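Local coordinates for DNA processing protein DprA (Streptococcus pneumoniae, PDB 3UQZ) that binds single-stranded DNA cooperatively, shields it from nucleases and helps load the RecA recombinase onto it during natural transformation, at residues Y6-S14 with Y56-E67; L16-Y27 with D39-R47. All coordinates share one frame; numbering follows the deposited sequence.

Contact 1: Y6-S14 with Y56-E67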
loop_
_atom_site.group_PDB
_atom_site.type_symbol
_atom_site.label_atom_id
_atom_site.label_comp_id
_atom_site.label_asym_id
_atom_site.label_seq_id
_atom_site.Cartn_x
_atom_site.Cartn_y
_atom_site.Cartn_z
ATOM N N TYR A 6 18.296 -11.058 41.784
ATOM C CA TYR A 6 19.224 -10.058 42.335
ATOM C C TYR A 6 20.629 -10.250 41.748
ATOM O O TYR A 6 21.312 -9.262 41.460
ATOM C CB TYR A 6 19.271 -10.113 43.882
ATOM C CG TYR A 6 20.391 -9.278 44.467
ATOM C CD1 TYR A 6 20.298 -7.891 44.521
ATOM C CD2 TYR A 6 21.583 -9.867 44.884
ATOM C CE1 TYR A 6 21.357 -7.112 44.982
ATOM C CE2 TYR A 6 22.650 -9.097 45.345
ATOM C CZ TYR A 6 22.526 -7.722 45.408
ATOM O OH TYR A 6 23.567 -6.970 45.889
ATOM N N GLU A 7 21.056 -11.520 41.589
ATOM C CA GLU A 7 22.371 -11.841 41.041
ATOM C C GLU A 7 22.462 -11.469 39.578
ATOM O O GLU A 7 23.493 -10.929 39.165
ATOM C CB GLU A 7 22.762 -13.297 41.299
ATOM C CG GLU A 7 23.007 -13.615 42.766
ATOM C CD GLU A 7 24.241 -13.001 43.400
ATOM O OE1 GLU A 7 25.150 -12.561 42.660
ATOM O OE2 GLU A 7 24.297 -12.974 44.650
ATOM N N ILE A 8 21.357 -11.666 38.816
ATOM C CA ILE A 8 21.263 -11.268 37.407
ATOM C C ILE A 8 21.535 -9.751 37.315
ATOM O O ILE A 8 22.403 -9.335 36.543
ATOM C CB ILE A 8 19.899 -11.682 36.777
ATOM C CG1 ILE A 8 19.820 -13.223 36.576
ATOM C CG2 ILE A 8 19.678 -10.958 35.465
ATOM C CD1 ILE A 8 18.412 -13.811 36.307
ATOM N N TYR A 9 20.858 -8.951 38.167
ATOM C CA TYR A 9 21.055 -7.502 38.259
ATOM C C TYR A 9 22.497 -7.179 38.638
ATOM O O TYR A 9 23.105 -6.313 38.001
ATOM C CB TYR A 9 20.073 -6.874 39.264
ATOM C CG TYR A 9 20.067 -5.358 39.255
ATOM C CD1 TYR A 9 19.855 -4.650 38.075
ATOM C CD2 TYR A 9 20.246 -4.631 40.431
ATOM C CE1 TYR A 9 19.851 -3.255 38.059
ATOM C CE2 TYR A 9 20.234 -3.236 40.428
ATOM C CZ TYR A 9 20.036 -2.554 39.238
ATOM O OH TYR A 9 20.022 -1.182 39.221
ATOM N N LYS A 10 23.056 -7.906 39.646
ATOM C CA LYS A 10 24.442 -7.744 40.098
ATOM C C LYS A 10 25.457 -8.029 38.966
ATOM O O LYS A 10 26.474 -7.335 38.888
ATOM C CB LYS A 10 24.717 -8.585 41.352
ATOM C CG LYS A 10 25.956 -8.152 42.124
ATOM C CD LYS A 10 26.131 -8.951 43.399
ATOM C CE LYS A 10 27.460 -8.663 44.052
ATOM N NZ LYS A 10 27.695 -9.553 45.208
ATOM N N LEU A 11 25.157 -9.002 38.066
ATOM C CA LEU A 11 26.005 -9.330 36.904
ATOM C C LEU A 11 25.992 -8.201 35.867
ATOM O O LEU A 11 27.031 -7.889 35.292
ATOM C CB LEU A 11 25.606 -10.674 36.255
ATOM C CG LEU A 11 25.816 -11.955 37.080
ATOM C CD1 LEU A 11 25.251 -13.148 36.367
ATOM C CD2 LEU A 11 27.278 -12.208 37.357
ATOM N N LYS A 12 24.822 -7.569 35.653
ATOM C CA LYS A 12 24.653 -6.420 34.755
ATOM C C LYS A 12 25.476 -5.241 35.302
ATOM O O LYS A 12 26.173 -4.574 34.541
ATOM C CB LYS A 12 23.167 -6.021 34.638
ATOM C CG LYS A 12 22.477 -6.598 33.409
ATOM C CD LYS A 12 21.026 -6.180 33.259
ATOM C CE LYS A 12 20.603 -6.301 31.814
ATOM N NZ LYS A 12 19.136 -6.381 31.676
ATOM N N LYS A 13 25.443 -5.038 36.634
ATOM C CA LYS A 13 26.188 -3.998 37.349
ATOM C C LYS A 13 27.704 -4.243 37.382
ATOM O O LYS A 13 28.467 -3.301 37.604
ATOM C CB LYS A 13 25.637 -3.828 38.773
ATOM C CG LYS A 13 24.298 -3.113 38.807
ATOM C CD LYS A 13 24.482 -1.612 38.966
ATOM C CE LYS A 13 23.278 -0.857 38.494
ATOM N NZ LYS A 13 23.484 0.607 38.614
ATOM N N SER A 14 28.137 -5.496 37.160
ATOM C CA SER A 14 29.549 -5.874 37.155
ATOM C C SER A 14 30.151 -5.715 35.760
ATOM O O SER A 14 31.362 -5.868 35.595
ATOM C CB SER A 14 29.719 -7.302 37.656
ATOM O OG SER A 14 29.134 -7.480 38.935
ATOM N N TYR A 56 32.595 -7.243 40.419
ATOM C CA TYR A 56 31.599 -8.003 41.178
ATOM C C TYR A 56 31.885 -7.919 42.692
ATOM O O TYR A 56 30.976 -7.643 43.479
ATOM C CB TYR A 56 31.549 -9.471 40.704
ATOM C CG TYR A 56 30.498 -10.306 41.407
ATOM C CD1 TYR A 56 29.246 -10.517 40.833
ATOM C CD2 TYR A 56 30.756 -10.888 42.648
ATOM C CE1 TYR A 56 28.275 -11.284 41.477
ATOM C CE2 TYR A 56 29.790 -11.649 43.305
ATOM C CZ TYR A 56 28.551 -11.843 42.716
ATOM O OH TYR A 56 27.602 -12.581 43.374
ATOM N N PHE A 57 33.154 -8.142 43.084
ATOM C CA PHE A 57 33.594 -8.092 44.480
ATOM C C PHE A 57 33.520 -6.707 45.108
ATOM O O PHE A 57 33.256 -6.614 46.311
ATOM C CB PHE A 57 34.990 -8.708 44.648
ATOM C CG PHE A 57 35.021 -10.200 44.424
ATOM C CD1 PHE A 57 34.200 -11.052 45.158
ATOM C CD2 PHE A 57 35.885 -10.761 43.501
ATOM C CE1 PHE A 57 34.217 -12.429 44.934
ATOM C CE2 PHE A 57 35.885 -12.137 43.269
ATOM C CZ PHE A 57 35.088 -12.963 44.016
ATOM N N GLN A 58 33.714 -5.638 44.300
ATOM C CA GLN A 58 33.656 -4.254 44.780
ATOM C C GLN A 58 32.234 -3.764 45.068
ATOM O O GLN A 58 32.066 -2.740 45.734
ATOM C CB GLN A 58 34.408 -3.305 43.838
ATOM C CG GLN A 58 35.926 -3.508 43.888
ATOM C CD GLN A 58 36.661 -2.944 42.703
ATOM O OE1 GLN A 58 36.076 -2.498 41.707
ATOM N NE2 GLN A 58 37.984 -2.966 42.783
ATOM N N ILE A 59 31.213 -4.501 44.590
ATOM C CA ILE A 59 29.804 -4.145 44.779
ATOM C C ILE A 59 29.364 -4.225 46.240
ATOM O O ILE A 59 29.523 -5.267 46.878
ATOM C CB ILE A 59 28.869 -4.936 43.801
ATOM C CG1 ILE A 59 28.977 -4.377 42.362
ATOM C CG2 ILE A 59 27.407 -4.937 44.276
ATOM C CD1 ILE A 59 28.517 -5.293 41.280
ATOM N N ASP A 60 28.812 -3.115 46.755
ATOM C CA ASP A 60 28.254 -3.032 48.102
ATOM C C ASP A 60 26.841 -3.627 48.020
ATOM O O ASP A 60 25.905 -2.956 47.576
ATOM C CB ASP A 60 28.234 -1.563 48.600
ATOM C CG ASP A 60 27.514 -1.284 49.923
ATOM O OD1 ASP A 60 27.261 -2.248 50.687
ATOM O OD2 ASP A 60 27.240 -0.095 50.211
ATOM N N ASP A 61 26.708 -4.906 48.411
ATOM C CA ASP A 61 25.458 -5.670 48.395
ATOM C C ASP A 61 24.289 -5.003 49.117
ATOM O O ASP A 61 23.152 -5.136 48.667
ATOM C CB ASP A 61 25.677 -7.088 48.931
ATOM C CG ASP A 61 26.486 -7.961 48.003
ATOM O OD1 ASP A 61 25.900 -8.519 47.057
ATOM O OD2 ASP A 61 27.709 -8.088 48.223
ATOM N N ALA A 62 24.560 -4.291 50.215
ATOM C CA ALA A 62 23.538 -3.596 50.995
ATOM C C ALA A 62 22.923 -2.434 50.197
ATOM O O ALA A 62 21.695 -2.302 50.166
ATOM C CB ALA A 62 24.131 -3.092 52.301
ATOM N N HIS A 63 23.775 -1.616 49.538
ATOM C CA HIS A 63 23.365 -0.484 48.707
ATOM C C HIS A 63 22.615 -0.959 47.449
ATOM O O HIS A 63 21.590 -0.369 47.098
ATOM C CB HIS A 63 24.586 0.378 48.333
ATOM C CG HIS A 63 24.273 1.503 47.394
ATOM N ND1 HIS A 63 24.477 1.382 46.025
ATOM C CD2 HIS A 63 23.756 2.729 47.652
ATOM C CE1 HIS A 63 24.091 2.536 45.500
ATOM N NE2 HIS A 63 23.646 3.377 46.438
ATOM N N LEU A 64 23.131 -2.026 46.784
ATOM C CA LEU A 64 22.549 -2.600 45.572
ATOM C C LEU A 64 21.223 -3.299 45.829
ATOM O O LEU A 64 20.339 -3.231 44.973
ATOM C CB LEU A 64 23.533 -3.530 44.845
ATOM C CG LEU A 64 23.143 -3.947 43.416
ATOM C CD1 LEU A 64 23.408 -2.848 42.426
ATOM C CD2 LEU A 64 23.871 -5.187 42.987
ATOM N N SER A 65 21.076 -3.965 46.990
ATOM C CA SER A 65 19.832 -4.654 47.342
ATOM C C SER A 65 18.682 -3.663 47.539
ATOM O O SER A 65 17.539 -3.970 47.198
ATOM C CB SER A 65 20.019 -5.530 48.574
ATOM O OG SER A 65 18.929 -6.425 48.721
ATOM N N LYS A 66 18.992 -2.461 48.048
ATOM C CA LYS A 66 18.020 -1.390 48.248
ATOM C C LYS A 66 17.546 -0.883 46.866
ATOM O O LYS A 66 16.345 -0.723 46.654
ATOM C CB LYS A 66 18.647 -0.260 49.082
ATOM C CG LYS A 66 17.644 0.731 49.643
ATOM C CD LYS A 66 18.374 1.879 50.297
ATOM C CE LYS A 66 17.573 3.157 50.239
ATOM N NZ LYS A 66 18.332 4.310 50.791
ATOM N N GLU A 67 18.504 -0.664 45.939
ATOM C CA GLU A 67 18.313 -0.207 44.562
ATOM C C GLU A 67 17.447 -1.217 43.764
ATOM O O GLU A 67 16.428 -0.827 43.177
ATOM C CB GLU A 67 19.691 -0.038 43.909
ATOM C CG GLU A 67 19.717 0.841 42.678
ATOM C CD GLU A 67 21.078 0.908 42.019
ATOM O OE1 GLU A 67 22.049 1.328 42.691
ATOM O OE2 GLU A 67 21.176 0.536 40.828
HETATM O O HOH W 1 25.786 -11.651 46.931
#
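Lys10 and Leu64 lie at the middle of this contact in the helical SAM-like domain, where helix 6-13 crosses helix 61-67 at 112° and also meets the C-terminal end of helix 49-58 at Tyr56. The apolar part is a knob-into-hole: Leu64 enters the gap between Tyr6, Tyr9, Lys10 and Lys13, its CD2 3.7 Å from Lys10 CG and its CD1 facing Tyr9 CE2 and Lys13 CG. With CG anti to the backbone N (chi1 -162°) and its chain extended, Lys10 lays CE over one face of the Tyr56 ring, 3.8 Å from the centroid, while NZ makes an off-centre cation-pi contact. Charge pairing follows: NZ bridges to Asp61 OD1 at 2.8 Å on its syn side and Tyr6 OH donates from the anti side, so two donors grip that one oxygen. A water bridges Glu7 OE2 and Asp61 OD1, like charges 5.3 Å apart whose repulsion it and Lys10 would probably ease. Two further tyrosines donate to carboxylates: Tyr56 OH reaches Glu7 OE1 at 2.6 Å, ring and acid nearly coplanar, whereas Tyr9 OH meets Glu67 OE2 at 2.6 Å, planes 82° apart. Lys13 NZ adds a weak salt bridge to Glu67 OE2, at 3.2 Å.

Contact 2: L16-Y27 with D39-R47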
loop_
_atom_site.group_PDB
_atom_site.type_symbol
_atom_site.label_atom_id
_atom_site.label_comp_id
_atom_site.label_asym_id
_atom_site.label_seq_id
_atom_site.Cartn_x
_atom_site.Cartn_y
_atom_site.Cartn_z
ATOM N N LEU A 16 28.497 -7.184 32.737
ATOM C CA LEU A 16 28.060 -8.213 31.794
ATOM C C LEU A 16 26.886 -7.718 30.953
ATOM O O LEU A 16 25.949 -7.117 31.493
ATOM C CB LEU A 16 27.715 -9.513 32.542
ATOM C CG LEU A 16 28.727 -10.684 32.458
ATOM C CD1 LEU A 16 30.176 -10.211 32.553
ATOM C CD2 LEU A 16 28.425 -11.750 33.510
ATOM N N THR A 17 26.954 -7.936 29.624
ATOM C CA THR A 17 25.883 -7.547 28.699
ATOM C C THR A 17 24.755 -8.566 28.801
ATOM O O THR A 17 24.975 -9.689 29.262
ATOM C CB THR A 17 26.370 -7.461 27.240
ATOM O OG1 THR A 17 26.719 -8.762 26.783
ATOM C CG2 THR A 17 27.510 -6.492 27.049
ATOM N N ASN A 18 23.559 -8.182 28.335
ATOM C CA ASN A 18 22.384 -9.047 28.307
ATOM C C ASN A 18 22.672 -10.355 27.568
ATOM O O ASN A 18 22.291 -11.418 28.058
ATOM C CB ASN A 18 21.232 -8.318 27.655
ATOM C CG ASN A 18 19.937 -9.018 27.840
ATOM O OD1 ASN A 18 19.242 -8.787 28.825
ATOM N ND2 ASN A 18 19.592 -9.899 26.903
ATOM N N GLN A 19 23.356 -10.280 26.398
ATOM C CA GLN A 19 23.728 -11.481 25.643
ATOM C C GLN A 19 24.669 -12.365 26.465
ATOM O O GLN A 19 24.487 -13.586 26.475
ATOM C CB GLN A 19 24.368 -11.135 24.290
ATOM C CG GLN A 19 23.483 -11.433 23.082
ATOM C CD GLN A 19 22.948 -12.849 23.011
ATOM O OE1 GLN A 19 23.609 -13.830 23.386
ATOM N NE2 GLN A 19 21.735 -12.985 22.499
ATOM N N GLN A 20 25.647 -11.748 27.179
ATOM C CA GLN A 20 26.591 -12.483 28.025
ATOM C C GLN A 20 25.878 -13.229 29.159
ATOM O O GLN A 20 26.195 -14.400 29.391
ATOM C CB GLN A 20 27.704 -11.567 28.556
ATOM C CG GLN A 20 28.723 -11.193 27.484
ATOM C CD GLN A 20 29.633 -10.045 27.864
ATOM O OE1 GLN A 20 29.349 -9.236 28.766
ATOM N NE2 GLN A 20 30.735 -9.928 27.136
ATOM N N ILE A 21 24.880 -12.582 29.822
ATOM C CA ILE A 21 24.086 -13.204 30.899
ATOM C C ILE A 21 23.201 -14.330 30.335
ATOM O O ILE A 21 23.049 -15.371 30.978
ATOM C CB ILE A 21 23.319 -12.160 31.756
ATOM C CG1 ILE A 21 24.315 -11.185 32.434
ATOM C CG2 ILE A 21 22.412 -12.844 32.804
ATOM C CD1 ILE A 21 23.845 -9.855 32.643
ATOM N N LEU A 22 22.672 -14.139 29.109
ATOM C CA LEU A 22 21.886 -15.146 28.405
ATOM C C LEU A 22 22.685 -16.435 28.199
ATOM O O LEU A 22 22.137 -17.502 28.452
ATOM C CB LEU A 22 21.352 -14.607 27.069
ATOM C CG LEU A 22 19.869 -14.224 27.055
ATOM C CD1 LEU A 22 19.553 -13.328 25.877
ATOM C CD2 LEU A 22 18.966 -15.470 27.070
ATOM N N LYS A 23 23.983 -16.340 27.798
ATOM C CA LYS A 23 24.885 -17.497 27.637
ATOM C C LYS A 23 25.057 -18.219 28.978
ATOM O O LYS A 23 24.957 -19.446 29.018
ATOM C CB LYS A 23 26.273 -17.072 27.117
ATOM C CG LYS A 23 26.323 -16.777 25.633
ATOM C CD LYS A 23 27.743 -16.478 25.186
ATOM C CE LYS A 23 27.769 -15.932 23.780
ATOM N NZ LYS A 23 27.474 -14.471 23.724
ATOM N N VAL A 24 25.285 -17.443 30.077
ATOM C CA VAL A 24 25.477 -17.965 31.431
ATOM C C VAL A 24 24.240 -18.745 31.867
ATOM O O VAL A 24 24.370 -19.886 32.314
ATOM C CB VAL A 24 25.865 -16.846 32.437
ATOM C CG1 VAL A 24 25.865 -17.347 33.881
ATOM C CG2 VAL A 24 27.214 -16.220 32.087
ATOM N N LEU A 25 23.043 -18.146 31.704
ATOM C CA LEU A 25 21.781 -18.778 32.103
ATOM C C LEU A 25 21.431 -20.023 31.311
ATOM O O LEU A 25 20.830 -20.945 31.865
ATOM C CB LEU A 25 20.614 -17.780 32.142
ATOM C CG LEU A 25 20.745 -16.615 33.135
ATOM C CD1 LEU A 25 19.646 -15.616 32.926
ATOM C CD2 LEU A 25 20.760 -17.090 34.590
ATOM N N GLU A 26 21.830 -20.057 30.030
ATOM C CA GLU A 26 21.615 -21.198 29.139
ATOM C C GLU A 26 22.414 -22.412 29.628
ATOM O O GLU A 26 21.867 -23.513 29.693
ATOM C CB GLU A 26 22.003 -20.835 27.700
ATOM C CG GLU A 26 21.012 -19.911 27.013
ATOM C CD GLU A 26 21.163 -19.781 25.508
ATOM O OE1 GLU A 26 22.185 -20.250 24.952
ATOM O OE2 GLU A 26 20.232 -19.227 24.881
ATOM N N TYR A 27 23.687 -22.196 30.009
ATOM C CA TYR A 27 24.578 -23.220 30.546
ATOM C C TYR A 27 24.116 -23.638 31.953
ATOM O O TYR A 27 24.107 -24.830 32.263
ATOM C CB TYR A 27 26.035 -22.704 30.579
ATOM C CG TYR A 27 27.056 -23.694 31.111
ATOM C CD1 TYR A 27 27.847 -24.444 30.244
ATOM C CD2 TYR A 27 27.257 -23.851 32.478
ATOM C CE1 TYR A 27 28.798 -25.346 30.729
ATOM C CE2 TYR A 27 28.192 -24.760 32.974
ATOM C CZ TYR A 27 28.965 -25.502 32.097
ATOM O OH TYR A 27 29.894 -26.392 32.600
ATOM N N ASP A 39 33.443 -19.687 36.709
ATOM C CA ASP A 39 32.745 -20.310 35.585
ATOM C C ASP A 39 31.836 -19.293 34.895
ATOM O O ASP A 39 31.840 -19.223 33.668
ATOM C CB ASP A 39 31.947 -21.543 36.033
ATOM C CG ASP A 39 32.815 -22.722 36.444
ATOM O OD1 ASP A 39 33.857 -22.960 35.776
ATOM O OD2 ASP A 39 32.424 -23.444 37.388
ATOM N N ILE A 40 31.106 -18.466 35.680
ATOM C CA ILE A 40 30.249 -17.402 35.149
ATOM C C ILE A 40 31.097 -16.489 34.252
ATOM O O ILE A 40 30.704 -16.238 33.112
ATOM C CB ILE A 40 29.496 -16.628 36.271
ATOM C CG1 ILE A 40 28.458 -17.532 36.976
ATOM C CG2 ILE A 40 28.841 -15.336 35.731
ATOM C CD1 ILE A 40 27.827 -16.959 38.271
ATOM N N ALA A 41 32.293 -16.078 34.736
ATOM C CA ALA A 41 33.242 -15.223 34.009
ATOM C C ALA A 41 33.686 -15.858 32.696
ATOM O O ALA A 41 33.832 -15.166 31.684
ATOM C CB ALA A 41 34.456 -14.939 34.878
ATOM N N ASP A 42 33.883 -17.182 32.723
ATOM C CA ASP A 42 34.332 -17.988 31.597
ATOM C C ASP A 42 33.220 -18.138 30.541
ATOM O O ASP A 42 33.392 -17.662 29.415
ATOM C CB ASP A 42 34.835 -19.343 32.145
ATOM C CG ASP A 42 35.585 -20.255 31.206
ATOM O OD1 ASP A 42 36.314 -19.738 30.332
ATOM O OD2 ASP A 42 35.507 -21.493 31.399
ATOM N N ILE A 43 32.066 -18.745 30.930
ATOM C CA ILE A 43 30.877 -19.002 30.092
ATOM C C ILE A 43 30.371 -17.736 29.364
ATOM O O ILE A 43 30.056 -17.800 28.170
ATOM C CB ILE A 43 29.763 -19.723 30.907
ATOM C CG1 ILE A 43 30.269 -21.066 31.470
ATOM C CG2 ILE A 43 28.502 -19.934 30.072
ATOM C CD1 ILE A 43 29.693 -21.439 32.831
ATOM N N SER A 44 30.341 -16.588 30.076
ATOM C CA SER A 44 29.909 -15.291 29.546
ATOM C C SER A 44 30.632 -14.873 28.262
ATOM O O SER A 44 30.028 -14.218 27.411
ATOM C CB SER A 44 30.080 -14.201 30.597
ATOM O OG SER A 44 31.449 -13.910 30.820
ATOM N N GLY A 45 31.909 -15.234 28.151
ATOM C CA GLY A 45 32.742 -14.894 27.007
ATOM C C GLY A 45 33.170 -13.440 26.985
ATOM O O GLY A 45 33.444 -12.897 25.910
ATOM N N CYS A 46 33.233 -12.796 28.171
ATOM C CA CYS A 46 33.659 -11.402 28.279
ATOM C C CYS A 46 35.163 -11.290 28.035
ATOM O O CYS A 46 35.905 -12.237 28.324
ATOM C CB CYS A 46 33.248 -10.790 29.616
ATOM S SG CYS A 46 34.023 -11.557 31.055
ATOM N N ARG A 47 35.596 -10.141 27.479
ATOM C CA ARG A 47 36.991 -9.856 27.136
ATOM C C ARG A 47 37.942 -10.011 28.333
ATOM O O ARG A 47 38.916 -10.760 28.237
ATOM C CB ARG A 47 37.138 -8.463 26.471
ATOM C CG ARG A 47 36.562 -8.338 25.053
ATOM C CD ARG A 47 37.459 -8.940 23.980
ATOM N NE ARG A 47 36.707 -9.302 22.781
ATOM C CZ ARG A 47 36.697 -8.598 21.653
ATOM N NH1 ARG A 47 37.420 -7.483 21.560
ATOM N NH2 ARG A 47 35.984 -8.997 20.614
#
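Within the SAM-like helical bundle, Val24 and Ile43 join helix 18-27 to the C-terminal end of helix 39-43 by apolar packing. The short helix axes approach to 9.1 Å at an angle of 117°, and the closest backbone approach pairs Gln20 with Ser44. Val24 divides its two methyls: CG1 lies 4.0 Å from Ile40 CG2, while CG2 rests near the backbone of the other helix, 3.6 Å from Ile40 O, and also against Ser44 CB. One turn further on, chi1 of Tyr27, at -180°, turns the ring away from its own N and across Ile43, whose CD1 sits over one face, offset toward the rim, 3.8 Å from the ring centroid in a CH-pi contact. Ile43 CG2 also touches Tyr27 CB and Lys23 O. At the other end, the Gln20 chain runs alongside the turn that leaves the helix, its CG 3.3 Å from Ser44 O and its NE2 3.6 Å from Cys46 CB. A capping box holds Gln20 there: its N donates to Thr17 OG1, and its OE1 accepts from Thr17 N at 2.9 Å. In the turn, Ser44 OG donates to Ala41 O from above the carbonyl plane, and Gly45 first leaves helical angles, its positive phi turning the chain toward Cys46. Leu16 and Ile40 meet Phe52 of the next helix; two steeply crossed short helices on such a shared apolar centre are consistent with a SAM-like bundle.

Overall arrangement
From the N terminus, helix 5-13 leads through a short turn into helix 18-28, then come helices 37-43, 49-58 and 61-69. Contact 2 closes the inner loop, bringing 39-47 back to 16-27; contact 1 closes the outer one, returning 56-67 to 6-14, so contact 2 is nested within it. Their centres are 16 Å apart, on the same side of the chain's centre, and they touch directly: Leu11 O probably accepts from Leu16 N, and Leu11 also packs on Ile40. Phe52 also packs on Leu11 and Ser14 of contact 1, joining the two. Together they tie the helices of the SAM-like domain into one unit, with helix 61-69 leading toward the Rossmann-like part.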